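Local coordinates for protein DNA alpha-glucosyltransferase (Enterobacteria phage T4, PDB 1XV5) that belongs to the GT-B class of glycosyltransferases, built from two Rossmann-like domains, and carries a bound uridine-5'-diphosphate in this structure, at residues 198-203 / 288-293; 85-90 / 124-129; 139-144 / 175-180. All coordinates share one frame; numbering follows the deposited sequence.

Contact 1: residues 198-203 / 288-293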
ATOM      1  N   ASN A 198     -21.138  15.091  -5.402  1.00 16.03           N
ATOM      2  CA  ASN A 198     -20.700  15.194  -6.791  1.00 17.32           C
ATOM      3  C   ASN A 198     -19.198  15.052  -7.000  1.00 17.26           C
ATOM      4  O   ASN A 198     -18.725  15.070  -8.134  1.00 17.00           O
ATOM      5  CB  ASN A 198     -21.181  16.510  -7.404  1.00 17.48           C
ATOM      6  CG  ASN A 198     -22.693  16.620  -7.419  1.00 20.75           C
ATOM      7  OD1 ASN A 198     -23.397  15.614  -7.533  1.00 22.02           O
ATOM      8  ND2 ASN A 198     -23.201  17.841  -7.320  1.00 23.91           N
ATOM      9  N   ILE A 199     -18.451  14.896  -5.912  1.00 15.84           N
ATOM     10  CA  ILE A 199     -17.005  14.742  -6.016  1.00 16.20           C
ATOM     11  C   ILE A 199     -16.617  13.268  -6.062  1.00 15.91           C
ATOM     12  O   ILE A 199     -17.011  12.480  -5.199  1.00 15.00           O
ATOM     13  CB  ILE A 199     -16.272  15.391  -4.817  1.00 16.25           C
ATOM     14  CG1 ILE A 199     -16.685  16.857  -4.680  1.00 19.30           C
ATOM     15  CG2 ILE A 199     -14.766  15.257  -4.999  1.00 18.55           C
ATOM     16  CD1 ILE A 199     -16.463  17.695  -5.926  1.00 19.60           C
ATOM     17  N   ASN A 200     -15.847  12.908  -7.084  1.00 14.32           N
ATOM     18  CA  ASN A 200     -15.376  11.544  -7.265  1.00 14.16           C
ATOM     19  C   ASN A 200     -13.861  11.641  -7.184  1.00 14.60           C
ATOM     20  O   ASN A 200     -13.222  12.214  -8.062  1.00 14.89           O
ATOM     21  CB  ASN A 200     -15.836  11.019  -8.626  1.00 14.20           C
ATOM     22  CG  ASN A 200     -17.348  11.048  -8.768  1.00 14.01           C
ATOM     23  OD1 ASN A 200     -17.935  12.061  -9.161  1.00 16.98           O
ATOM     24  ND2 ASN A 200     -17.987   9.943  -8.427  1.00 10.52           N
ATOM     25  N   ARG A 201     -13.297  11.079  -6.120  1.00 12.95           N
ATOM     26  CA  ARG A 201     -11.862  11.175  -5.881  1.00 13.52           C
ATOM     27  C   ARG A 201     -11.114   9.849  -5.945  1.00 12.04           C
ATOM     28  O   ARG A 201     -11.368   8.930  -5.166  1.00 13.20           O
ATOM     29  CB  ARG A 201     -11.648  11.850  -4.519  1.00 11.17           C
ATOM     30  CG  ARG A 201     -10.221  12.307  -4.198  1.00 14.12           C
ATOM     31  CD  ARG A 201     -10.179  12.966  -2.814  1.00 13.51           C
ATOM     32  NE  ARG A 201     -11.115  14.089  -2.707  1.00 13.43           N
ATOM     33  CZ  ARG A 201     -10.847  15.341  -3.076  1.00 15.01           C
ATOM     34  NH1 ARG A 201      -9.658  15.659  -3.574  1.00 11.95           N
ATOM     35  NH2 ARG A 201     -11.785  16.276  -2.977  1.00 15.55           N
ATOM     36  N   TRP A 202     -10.185   9.772  -6.891  1.00 12.15           N
ATOM     37  CA  TRP A 202      -9.345   8.598  -7.104  1.00 12.35           C
ATOM     38  C   TRP A 202      -8.008   8.881  -6.415  1.00 12.65           C
ATOM     39  O   TRP A 202      -7.520  10.010  -6.464  1.00 12.04           O
ATOM     40  CB  TRP A 202      -9.111   8.425  -8.609  1.00 11.96           C
ATOM     41  CG  TRP A 202      -8.256   7.256  -9.012  1.00 12.45           C
ATOM     42  CD1 TRP A 202      -8.690   6.025  -9.426  1.00 11.00           C
ATOM     43  CD2 TRP A 202      -6.822   7.221  -9.083  1.00 11.67           C
ATOM     44  NE1 TRP A 202      -7.614   5.228  -9.755  1.00 13.51           N
ATOM     45  CE2 TRP A 202      -6.457   5.939  -9.554  1.00 12.94           C
ATOM     46  CE3 TRP A 202      -5.810   8.151  -8.797  1.00 11.41           C
ATOM     47  CZ2 TRP A 202      -5.122   5.562  -9.745  1.00 15.10           C
ATOM     48  CZ3 TRP A 202      -4.480   7.775  -8.988  1.00 11.64           C
ATOM     49  CH2 TRP A 202      -4.150   6.492  -9.457  1.00 13.17           C
ATOM     50  N   ILE A 203      -7.427   7.873  -5.766  1.00 13.14           N
ATOM     51  CA  ILE A 203      -6.126   8.036  -5.113  1.00 13.02           C
ATOM     52  C   ILE A 203      -5.188   6.892  -5.493  1.00 12.88           C
ATOM     53  O   ILE A 203      -5.616   5.746  -5.647  1.00 11.23           O
ATOM     54  CB  ILE A 203      -6.234   8.089  -3.562  1.00 12.97           C
ATOM     55  CG1 ILE A 203      -7.046   6.899  -3.041  1.00 13.33           C
ATOM     56  CG2 ILE A 203      -6.846   9.417  -3.128  1.00 14.09           C
ATOM     57  CD1 ILE A 203      -6.989   6.741  -1.513  1.00 11.50           C
ATOM     58  N   SER A 288     -15.763  13.698   0.325  1.00 14.48           N
ATOM     59  CA  SER A 288     -16.032  13.378  -1.076  1.00 13.26           C
ATOM     60  C   SER A 288     -17.074  12.268  -1.161  1.00 12.08           C
ATOM     61  O   SER A 288     -17.019  11.291  -0.415  1.00 13.60           O
ATOM     62  CB  SER A 288     -14.748  12.929  -1.774  1.00 13.58           C
ATOM     63  OG  SER A 288     -13.762  13.943  -1.723  1.00 13.56           O
ATOM     64  N   GLY A 289     -18.021  12.419  -2.076  1.00 13.11           N
ATOM     65  CA  GLY A 289     -19.067  11.423  -2.210  1.00 13.16           C
ATOM     66  C   GLY A 289     -18.577  10.018  -2.495  1.00 13.33           C
ATOM     67  O   GLY A 289     -18.995   9.055  -1.841  1.00 13.06           O
ATOM     68  N   PHE A 290     -17.681   9.891  -3.467  1.00 12.08           N
ATOM     69  CA  PHE A 290     -17.178   8.582  -3.840  1.00 12.88           C
ATOM     70  C   PHE A 290     -15.675   8.544  -4.033  1.00 12.58           C
ATOM     71  O   PHE A 290     -15.095   9.427  -4.666  1.00 13.20           O
ATOM     72  CB  PHE A 290     -17.897   8.109  -5.109  1.00 13.52           C
ATOM     73  CG  PHE A 290     -19.387   8.112  -4.974  1.00 11.27           C
ATOM     74  CD1 PHE A 290     -20.117   9.283  -5.174  1.00 13.53           C
ATOM     75  CD2 PHE A 290     -20.054   6.975  -4.534  1.00 12.68           C
ATOM     76  CE1 PHE A 290     -21.492   9.319  -4.924  1.00 14.96           C
ATOM     77  CE2 PHE A 290     -21.426   7.003  -4.282  1.00 13.65           C
ATOM     78  CZ  PHE A 290     -22.143   8.177  -4.476  1.00 14.48           C
ATOM     79  N   GLY A 291     -15.058   7.519  -3.452  1.00 13.69           N
ATOM     80  CA  GLY A 291     -13.623   7.329  -3.553  1.00 12.82           C
ATOM     81  C   GLY A 291     -13.358   6.161  -4.481  1.00 12.74           C
ATOM     82  O   GLY A 291     -14.071   5.154  -4.445  1.00 12.41           O
ATOM     83  N   TYR A 292     -12.321   6.284  -5.300  1.00 11.12           N
ATOM     84  CA  TYR A 292     -11.986   5.248  -6.260  1.00 10.30           C
ATOM     85  C   TYR A 292     -10.599   4.661  -6.071  1.00 10.96           C
ATOM     86  O   TYR A 292      -9.622   5.381  -5.888  1.00 12.23           O
ATOM     87  CB  TYR A 292     -12.081   5.810  -7.679  1.00 10.53           C
ATOM     88  CG  TYR A 292     -13.468   6.257  -8.073  1.00 11.76           C
ATOM     89  CD1 TYR A 292     -14.184   5.579  -9.059  1.00 14.42           C
ATOM     90  CD2 TYR A 292     -14.067   7.357  -7.461  1.00 13.70           C
ATOM     91  CE1 TYR A 292     -15.468   5.985  -9.428  1.00 13.73           C
ATOM     92  CE2 TYR A 292     -15.350   7.774  -7.820  1.00 13.11           C
ATOM     93  CZ  TYR A 292     -16.042   7.082  -8.804  1.00 15.44           C
ATOM     94  OH  TYR A 292     -17.311   7.487  -9.163  1.00 14.69           O
ATOM     95  N   GLN A 293     -10.531   3.338  -6.122  1.00 11.77           N
ATOM     96  CA  GLN A 293      -9.271   2.617  -6.004  1.00 12.59           C
ATOM     97  C   GLN A 293      -9.479   1.521  -7.031  1.00 12.71           C
ATOM     98  O   GLN A 293     -10.167   0.533  -6.772  1.00 12.64           O
ATOM     99  CB  GLN A 293      -9.112   2.040  -4.597  1.00 12.62           C
ATOM    100  CG  GLN A 293      -7.659   1.888  -4.173  1.00 12.86           C
ATOM    101  CD  GLN A 293      -6.968   0.717  -4.841  1.00 12.53           C
ATOM    102  OE1 GLN A 293      -7.429   0.201  -5.857  1.00 12.70           O
ATOM    103  NE2 GLN A 293      -5.847   0.296  -4.273  1.00 12.17           N
TER
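Arg-201 meets Ser-288 through two torsions: its CG stands anti to the backbone N (chi1 -168°), and the chain then bends at chi3 (-57°), which swings the guanidinium back toward the start of 288-293. The two segments are neighbouring parallel strands in the middle of the second seven-stranded sheet of the GT-B fold. Arg-201 NE donates to Ser-288 OG at 2.8 Å, nearly straight at 167°, with the oxygen in the guanidinium plane, and NH2 adds a weak bond to the same oxygen. Ser-288 OG is also hydrogen-bonded to the backbone O of Arg-284, while Arg-201 NH1 forms a salt bridge with Glu-233 of the adjoining strand 229-233. The guanidinium is thus held from two neighbours, a buried charge with its countercharge at hand.

Between the strands, Phe-290 N donates to Ile-199 O (3.2 Å), Arg-201 N to Phe-290 O (2.8 Å) and Tyr-292 N to Arg-201 O (2.8 Å). A weak bond from Ile-203 N to Tyr-292 O ends the series at 3.3 Å. Gly-291 pairs with Arg-201 and puts no side chain beside it.

The face opposite the Arg-201 side chain carries Asn-200, Trp-202, Phe-290 and Tyr-292. Here the Tyr-292 ring crosses the Asn-200 side chain at a slant, CE2 3.4 Å from Asn-200 CB. Helix 354-365 packs on Phe-290 and Tyr-292, and helix 212-223 on Asn-200, Trp-202 and Tyr-292. Ile-203, at the C-terminal end of its strand, touches helix 308-316 and comes within about 5 Å of the bound uridine-5'-diphosphate. Next to it in the chain, the indole of Trp-202 crosses the root of the tyrosine side chain, CD1 lying 3.8 Å from Tyr-292 CB.

Contact 2: residues 85-90 / 124-129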
ATOM      1  N   PRO A  85      18.164  -2.027  -0.361  1.00 22.80           N
ATOM      2  CA  PRO A  85      18.703  -1.000  -1.259  1.00 23.59           C
ATOM      3  C   PRO A  85      18.277  -1.141  -2.721  1.00 24.83           C
ATOM      4  O   PRO A  85      18.140  -2.251  -3.233  1.00 25.56           O
ATOM      5  CB  PRO A  85      20.214  -1.154  -1.084  1.00 24.26           C
ATOM      6  CG  PRO A  85      20.338  -1.616   0.337  1.00 21.92           C
ATOM      7  CD  PRO A  85      19.242  -2.649   0.429  1.00 22.84           C
ATOM      8  N   ALA A  86      18.073  -0.008  -3.386  1.00 26.63           N
ATOM      9  CA  ALA A  86      17.675   0.007  -4.790  1.00 27.73           C
ATOM     10  C   ALA A  86      18.899  -0.194  -5.681  1.00 29.22           C
ATOM     11  O   ALA A  86      20.031   0.036  -5.255  1.00 28.93           O
ATOM     12  CB  ALA A  86      16.995   1.327  -5.127  1.00 27.41           C
ATOM     13  N   THR A  87      18.667  -0.613  -6.920  1.00 31.01           N
ATOM     14  CA  THR A  87      19.753  -0.861  -7.862  1.00 33.53           C
ATOM     15  C   THR A  87      20.571   0.376  -8.235  1.00 34.68           C
ATOM     16  O   THR A  87      21.604   0.258  -8.893  1.00 36.08           O
ATOM     17  CB  THR A  87      19.221  -1.491  -9.165  1.00 33.11           C
ATOM     18  OG1 THR A  87      18.189  -0.660  -9.708  1.00 35.19           O
ATOM     19  CG2 THR A  87      18.663  -2.880  -8.900  1.00 33.82           C
ATOM     20  N   SER A  88      20.125   1.554  -7.808  1.00 35.84           N
ATOM     21  CA  SER A  88      20.833   2.788  -8.144  1.00 36.20           C
ATOM     22  C   SER A  88      21.790   3.317  -7.076  1.00 36.21           C
ATOM     23  O   SER A  88      22.430   4.350  -7.273  1.00 37.00           O
ATOM     24  CB  SER A  88      19.823   3.884  -8.495  1.00 37.33           C
ATOM     25  OG  SER A  88      18.971   4.164  -7.398  1.00 38.82           O
ATOM     26  N   VAL A  89      21.897   2.622  -5.950  1.00 34.37           N
ATOM     27  CA  VAL A  89      22.785   3.077  -4.885  1.00 34.61           C
ATOM     28  C   VAL A  89      24.252   2.809  -5.214  1.00 35.49           C
ATOM     29  O   VAL A  89      24.568   1.930  -6.015  1.00 35.39           O
ATOM     30  CB  VAL A  89      22.458   2.388  -3.545  1.00 34.45           C
ATOM     31  CG1 VAL A  89      21.011   2.660  -3.162  1.00 33.51           C
ATOM     32  CG2 VAL A  89      22.719   0.895  -3.650  1.00 32.91           C
ATOM     33  N   GLN A  90      25.144   3.574  -4.594  1.00 36.51           N
ATOM     34  CA  GLN A  90      26.573   3.399  -4.816  1.00 37.91           C
ATOM     35  C   GLN A  90      27.039   2.133  -4.108  1.00 37.01           C
ATOM     36  O   GLN A  90      26.414   1.684  -3.147  1.00 35.63           O
ATOM     37  CB  GLN A  90      27.355   4.605  -4.288  1.00 40.94           C
ATOM     38  CG  GLN A  90      27.111   5.897  -5.051  1.00 45.40           C
ATOM     39  CD  GLN A  90      28.043   7.016  -4.613  1.00 49.21           C
ATOM     40  OE1 GLN A  90      29.266   6.894  -4.711  1.00 51.31           O
ATOM     41  NE2 GLN A  90      27.469   8.111  -4.127  1.00 50.98           N
ATOM     42  N   ARG A 124      14.484  -4.675  -9.077  1.00 32.34           N
ATOM     43  CA  ARG A 124      15.058  -3.348  -8.881  1.00 33.15           C
ATOM     44  C   ARG A 124      15.683  -3.289  -7.490  1.00 31.49           C
ATOM     45  O   ARG A 124      15.994  -2.213  -6.980  1.00 32.78           O
ATOM     46  CB  ARG A 124      13.984  -2.264  -8.995  1.00 35.51           C
ATOM     47  CG  ARG A 124      13.415  -2.065 -10.386  1.00 39.84           C
ATOM     48  CD  ARG A 124      12.393  -0.936 -10.376  1.00 44.02           C
ATOM     49  NE  ARG A 124      11.846  -0.649 -11.699  1.00 47.38           N
ATOM     50  CZ  ARG A 124      12.573  -0.270 -12.744  1.00 48.54           C
ATOM     51  NH1 ARG A 124      11.988  -0.029 -13.909  1.00 48.12           N
ATOM     52  NH2 ARG A 124      13.887  -0.135 -12.627  1.00 50.27           N
ATOM     53  N   ASN A 125      15.858  -4.459  -6.884  1.00 29.69           N
ATOM     54  CA  ASN A 125      16.437  -4.569  -5.550  1.00 27.58           C
ATOM     55  C   ASN A 125      17.860  -5.104  -5.594  1.00 26.94           C
ATOM     56  O   ASN A 125      18.253  -5.777  -6.543  1.00 28.17           O
ATOM     57  CB  ASN A 125      15.614  -5.526  -4.684  1.00 26.09           C
ATOM     58  CG  ASN A 125      14.245  -4.987  -4.352  1.00 24.38           C
ATOM     59  OD1 ASN A 125      13.231  -5.618  -4.647  1.00 27.40           O
ATOM     60  ND2 ASN A 125      14.206  -3.822  -3.724  1.00 22.14           N
ATOM     61  N   LEU A 126      18.620  -4.802  -4.548  1.00 26.84           N
ATOM     62  CA  LEU A 126      19.988  -5.282  -4.416  1.00 26.44           C
ATOM     63  C   LEU A 126      20.100  -5.930  -3.043  1.00 25.86           C
ATOM     64  O   LEU A 126      19.634  -5.370  -2.050  1.00 25.45           O
ATOM     65  CB  LEU A 126      20.994  -4.131  -4.520  1.00 27.61           C
ATOM     66  CG  LEU A 126      21.239  -3.506  -5.897  1.00 28.61           C
ATOM     67  CD1 LEU A 126      22.251  -2.377  -5.768  1.00 28.18           C
ATOM     68  CD2 LEU A 126      21.748  -4.563  -6.862  1.00 28.54           C
ATOM     69  N   GLY A 127      20.701  -7.114  -2.993  1.00 24.88           N
ATOM     70  CA  GLY A 127      20.865  -7.804  -1.728  1.00 24.85           C
ATOM     71  C   GLY A 127      19.618  -8.476  -1.182  1.00 24.60           C
ATOM     72  O   GLY A 127      19.572  -8.833  -0.006  1.00 24.41           O
ATOM     73  N   LEU A 128      18.602  -8.655  -2.019  1.00 24.31           N
ATOM     74  CA  LEU A 128      17.377  -9.303  -1.561  1.00 24.43           C
ATOM     75  C   LEU A 128      17.632 -10.778  -1.252  1.00 25.48           C
ATOM     76  O   LEU A 128      17.098 -11.320  -0.285  1.00 25.35           O
ATOM     77  CB  LEU A 128      16.275  -9.185  -2.618  1.00 22.40           C
ATOM     78  CG  LEU A 128      14.920  -9.774  -2.204  1.00 22.55           C
ATOM     79  CD1 LEU A 128      14.456  -9.132  -0.903  1.00 20.62           C
ATOM     80  CD2 LEU A 128      13.903  -9.541  -3.309  1.00 22.43           C
ATOM     81  N   GLU A 129      18.454 -11.423  -2.077  1.00 25.50           N
ATOM     82  CA  GLU A 129      18.771 -12.831  -1.873  1.00 25.71           C
ATOM     83  C   GLU A 129      19.453 -13.040  -0.528  1.00 24.95           C
ATOM     84  O   GLU A 129      19.092 -13.946   0.222  1.00 23.40           O
ATOM     85  CB  GLU A 129      19.678 -13.356  -2.993  1.00 27.86           C
ATOM     86  CG  GLU A 129      20.033 -14.831  -2.831  1.00 31.52           C
ATOM     87  CD  GLU A 129      20.908 -15.375  -3.950  1.00 34.34           C
ATOM     88  OE1 GLU A 129      21.196 -16.590  -3.930  1.00 36.19           O
ATOM     89  OE2 GLU A 129      21.304 -14.599  -4.846  1.00 37.08           O
TER
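Leu-126 and Pro-85 are joined by a backbone bond, Leu-126 N to Pro-85 O at 2.9 Å. Its companion runs the other way, from Thr-87 N to Arg-124 O at 3.1 Å, with the donor standing 48° out of the carbonyl plane. Ala-86 and Asn-125 lie between the two bonds, a single backbone bridge linking two loops.

Leu-126, Thr-87 and Val-89 pack beside the bridge. Leu-126 reaches over the turn with its CD1 branch, which rests 3.3 Å from Ala-86 O and 3.9 Å from Val-89 CG2; its CG comes against Thr-87 CA. Thr-87 chi1 (55°) places OG1 between the backbone N and the carbonyl carbon, leaving CG2 anti to that carbon and against the peptide group of Arg-124, 3.3 Å from the Arg-124 carbonyl carbon.

The first of these loops is shaped by a type I turn from Ala-86 to Val-89, closed by Val-89 N to Ala-86 O at 3.3 Å, and this brings Thr-87 and Val-89 to the same leucine. Beyond Leu-126, Gly-127 takes a positive phi and sits at the N-cap of the next helix.

The bridge therefore ties the loop running from strand 78-83 into helix 91-103 to the loop that leads into helix 128-134. Pro-85 and Leu-126 pack on Tyr-97 and Ile-94 of helix 91-103, respectively, and Leu-128 turns to helix 146-155.

Contact 3: residues 139-144 / 175-180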
ATOM      1  N   PHE A 139       7.631 -13.209   4.656  1.00 16.86           N
ATOM      2  CA  PHE A 139       6.232 -12.939   4.303  1.00 16.72           C
ATOM      3  C   PHE A 139       6.110 -12.373   2.885  1.00 16.55           C
ATOM      4  O   PHE A 139       6.988 -11.638   2.424  1.00 16.53           O
ATOM      5  CB  PHE A 139       5.607 -11.894   5.233  1.00 16.41           C
ATOM      6  CG  PHE A 139       5.341 -12.366   6.633  1.00 17.52           C
ATOM      7  CD1 PHE A 139       6.209 -12.030   7.668  1.00 16.27           C
ATOM      8  CD2 PHE A 139       4.178 -13.066   6.937  1.00 16.15           C
ATOM      9  CE1 PHE A 139       5.917 -12.378   8.987  1.00 16.93           C
ATOM     10  CE2 PHE A 139       3.878 -13.419   8.252  1.00 17.90           C
ATOM     11  CZ  PHE A 139       4.748 -13.071   9.279  1.00 16.97           C
ATOM     12  N   SER A 140       5.008 -12.699   2.212  1.00 15.57           N
ATOM     13  CA  SER A 140       4.735 -12.180   0.872  1.00 14.29           C
ATOM     14  C   SER A 140       3.225 -11.997   0.728  1.00 12.92           C
ATOM     15  O   SER A 140       2.453 -12.558   1.501  1.00 12.91           O
ATOM     16  CB  SER A 140       5.240 -13.133  -0.213  1.00 13.89           C
ATOM     17  OG  SER A 140       4.367 -14.234  -0.385  1.00 16.90           O
ATOM     18  N   HIS A 141       2.810 -11.218  -0.265  1.00 12.66           N
ATOM     19  CA  HIS A 141       1.390 -10.954  -0.496  1.00 14.15           C
ATOM     20  C   HIS A 141       0.634 -12.108  -1.153  1.00 13.38           C
ATOM     21  O   HIS A 141      -0.597 -12.148  -1.106  1.00 14.53           O
ATOM     22  CB  HIS A 141       1.213  -9.713  -1.375  1.00 14.50           C
ATOM     23  CG  HIS A 141       1.436  -8.415  -0.662  1.00 13.91           C
ATOM     24  ND1 HIS A 141       0.625  -7.976   0.361  1.00 14.15           N
ATOM     25  CD2 HIS A 141       2.358  -7.443  -0.855  1.00 14.91           C
ATOM     26  CE1 HIS A 141       1.035  -6.787   0.765  1.00 15.44           C
ATOM     27  NE2 HIS A 141       2.086  -6.440   0.043  1.00 14.52           N
ATOM     28  N   SER A 142       1.352 -13.042  -1.768  1.00 14.23           N
ATOM     29  CA  SER A 142       0.677 -14.146  -2.446  1.00 16.13           C
ATOM     30  C   SER A 142       1.519 -15.403  -2.622  1.00 17.30           C
ATOM     31  O   SER A 142       2.708 -15.333  -2.940  1.00 16.87           O
ATOM     32  CB  SER A 142       0.188 -13.671  -3.817  1.00 14.96           C
ATOM     33  OG  SER A 142      -0.397 -14.731  -4.556  1.00 17.25           O
ATOM     34  N   ASP A 143       0.891 -16.557  -2.416  1.00 18.14           N
ATOM     35  CA  ASP A 143       1.579 -17.832  -2.574  1.00 20.24           C
ATOM     36  C   ASP A 143       1.948 -18.034  -4.045  1.00 20.89           C
ATOM     37  O   ASP A 143       2.892 -18.760  -4.361  1.00 21.58           O
ATOM     38  CB  ASP A 143       0.684 -18.999  -2.128  1.00 23.51           C
ATOM     39  CG  ASP A 143       0.321 -18.942  -0.652  1.00 27.23           C
ATOM     40  OD1 ASP A 143       1.141 -18.463   0.157  1.00 29.73           O
ATOM     41  OD2 ASP A 143      -0.787 -19.400  -0.292  1.00 30.18           O
ATOM     42  N   ASN A 144       1.206 -17.384  -4.939  1.00 20.18           N
ATOM     43  CA  ASN A 144       1.447 -17.517  -6.377  1.00 20.86           C
ATOM     44  C   ASN A 144       2.112 -16.307  -7.025  1.00 20.57           C
ATOM     45  O   ASN A 144       2.186 -16.216  -8.253  1.00 20.23           O
ATOM     46  CB  ASN A 144       0.131 -17.820  -7.097  1.00 23.44           C
ATOM     47  CG  ASN A 144      -0.452 -19.157  -6.693  1.00 26.76           C
ATOM     48  OD1 ASN A 144       0.167 -20.200  -6.896  1.00 29.38           O
ATOM     49  ND2 ASN A 144      -1.646 -19.134  -6.111  1.00 29.67           N
ATOM     50  N   PHE A 175       0.654 -12.671   4.144  1.00 15.32           N
ATOM     51  CA  PHE A 175       0.334 -11.598   5.071  1.00 14.45           C
ATOM     52  C   PHE A 175      -0.479 -10.544   4.338  1.00 13.29           C
ATOM     53  O   PHE A 175      -0.484 -10.498   3.104  1.00 15.56           O
ATOM     54  CB  PHE A 175       1.612 -10.952   5.625  1.00 15.32           C
ATOM     55  CG  PHE A 175       2.172  -9.853   4.753  1.00 15.40           C
ATOM     56  CD1 PHE A 175       1.932  -8.515   5.057  1.00 14.43           C
ATOM     57  CD2 PHE A 175       2.931 -10.158   3.629  1.00 14.73           C
ATOM     58  CE1 PHE A 175       2.442  -7.491   4.254  1.00 13.95           C
ATOM     59  CE2 PHE A 175       3.447  -9.148   2.817  1.00 13.88           C
ATOM     60  CZ  PHE A 175       3.202  -7.808   3.131  1.00 14.21           C
ATOM     61  N   GLN A 176      -1.182  -9.720   5.106  1.00 14.19           N
ATOM     62  CA  GLN A 176      -1.959  -8.614   4.557  1.00 14.28           C
ATOM     63  C   GLN A 176      -1.356  -7.375   5.199  1.00 13.15           C
ATOM     64  O   GLN A 176      -0.963  -7.416   6.363  1.00 14.93           O
ATOM     65  CB  GLN A 176      -3.425  -8.681   4.984  1.00 12.69           C
ATOM     66  CG  GLN A 176      -4.195  -9.879   4.501  1.00 14.08           C
ATOM     67  CD  GLN A 176      -5.564  -9.944   5.149  1.00 15.38           C
ATOM     68  OE1 GLN A 176      -6.458  -9.148   4.837  1.00 16.94           O
ATOM     69  NE2 GLN A 176      -5.730 -10.882   6.071  1.00 10.92           N
ATOM     70  N   PRO A 177      -1.260  -6.264   4.452  1.00 14.67           N
ATOM     71  CA  PRO A 177      -0.701  -5.018   4.998  1.00 12.29           C
ATOM     72  C   PRO A 177      -1.818  -4.348   5.811  1.00 13.28           C
ATOM     73  O   PRO A 177      -2.749  -3.770   5.243  1.00 13.25           O
ATOM     74  CB  PRO A 177      -0.319  -4.239   3.744  1.00 13.96           C
ATOM     75  CG  PRO A 177      -1.365  -4.663   2.754  1.00 13.11           C
ATOM     76  CD  PRO A 177      -1.515  -6.148   3.002  1.00 13.69           C
ATOM     77  N   PRO A 178      -1.734  -4.411   7.152  1.00 12.90           N
ATOM     78  CA  PRO A 178      -2.740  -3.835   8.047  1.00 13.49           C
ATOM     79  C   PRO A 178      -2.673  -2.346   8.328  1.00 13.66           C
ATOM     80  O   PRO A 178      -1.625  -1.716   8.221  1.00 14.67           O
ATOM     81  CB  PRO A 178      -2.561  -4.635   9.347  1.00 13.15           C
ATOM     82  CG  PRO A 178      -1.418  -5.635   9.060  1.00 12.40           C
ATOM     83  CD  PRO A 178      -0.646  -5.002   7.943  1.00 12.33           C
ATOM     84  N   MET A 179      -3.819  -1.802   8.716  1.00 15.25           N
ATOM     85  CA  MET A 179      -3.934  -0.398   9.072  1.00 15.58           C
ATOM     86  C   MET A 179      -4.900  -0.310  10.242  1.00 15.32           C
ATOM     87  O   MET A 179      -5.818  -1.123  10.347  1.00 14.02           O
ATOM     88  CB  MET A 179      -4.489   0.409   7.898  1.00 17.14           C
ATOM     89  CG  MET A 179      -4.662   1.882   8.192  1.00 19.41           C
ATOM     90  SD  MET A 179      -5.180   2.791   6.729  1.00 17.74           S
ATOM     91  CE  MET A 179      -6.969   2.800   6.956  1.00 19.09           C
ATOM     92  N   ASP A 180      -4.682   0.650  11.136  1.00 15.67           N
ATOM     93  CA  ASP A 180      -5.597   0.826  12.250  1.00 14.90           C
ATOM     94  C   ASP A 180      -6.761   1.594  11.633  1.00 15.88           C
ATOM     95  O   ASP A 180      -6.757   2.829  11.578  1.00 15.12           O
ATOM     96  CB  ASP A 180      -4.968   1.659  13.368  1.00 15.76           C
ATOM     97  CG  ASP A 180      -5.843   1.719  14.607  1.00 18.31           C
ATOM     98  OD1 ASP A 180      -7.076   1.568  14.469  1.00 17.98           O
ATOM     99  OD2 ASP A 180      -5.302   1.926  15.715  1.00 17.54           O
TER
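Phe-175 and His-141 form an offset stack, their ring centroids 4.4 Å apart and their planes inclined at 30°. Phe-175 CZ lies over one face of the imidazole, toward its rim, 3.4 Å from His-141 CE1. Phe-175 CG sits between its own backbone N and carbonyl carbon (chi1 86°), which directs the ring across the backbone of Ser-140 to the histidine.

Apolar contacts adjoin the stack. Phe-139 CB packs 3.6 Å from Phe-175 CD2, and Tyr-113 meets both phenylalanines, stacked on Phe-139 and edge-to-face with Phe-175. Pro-177 approaches the imidazole at its edge, with CD 3.5 Å from His-141 CE1.

One backbone hydrogen bond crosses the contact, from Phe-175 N to Ser-140 O at 3.2 Å, bent to 136°. It joins the chain where it leaves strands 137-140 and 172-174, parallel neighbours at one margin of the first GT-B sheet.

This packing, with His-117 as a further ring neighbour and a hydrogen bond between ND1 and Ser-305 OG, probably limits rotation of the buried imidazole. NE2 bonds to a glycerol, probably from the crystallisation liquor. The ring thus gives its carbon surface to apolar packing and its nitrogens to polar partners.

From the N terminus, contact 2 comes first, closing a loop of 33 residues that holds helix 91-103 and strand 109-114. Contact 3 follows directly, since helix 128-134 leads into strand 137-140; it closes a 30-residue excursion through helix 146-155. Contact 1 opens last and spans 84 residues, including strands 229-233, 251-254 and 270-273. The three are in series, with none nested or crossing. Contacts 2 and 3 belong to the first parallel sheet and its loops, and their centres lie 22 Å apart; contact 1 is internal to the second sheet, its centre 36 Å from that of contact 2, on the opposite side of the chain's centre.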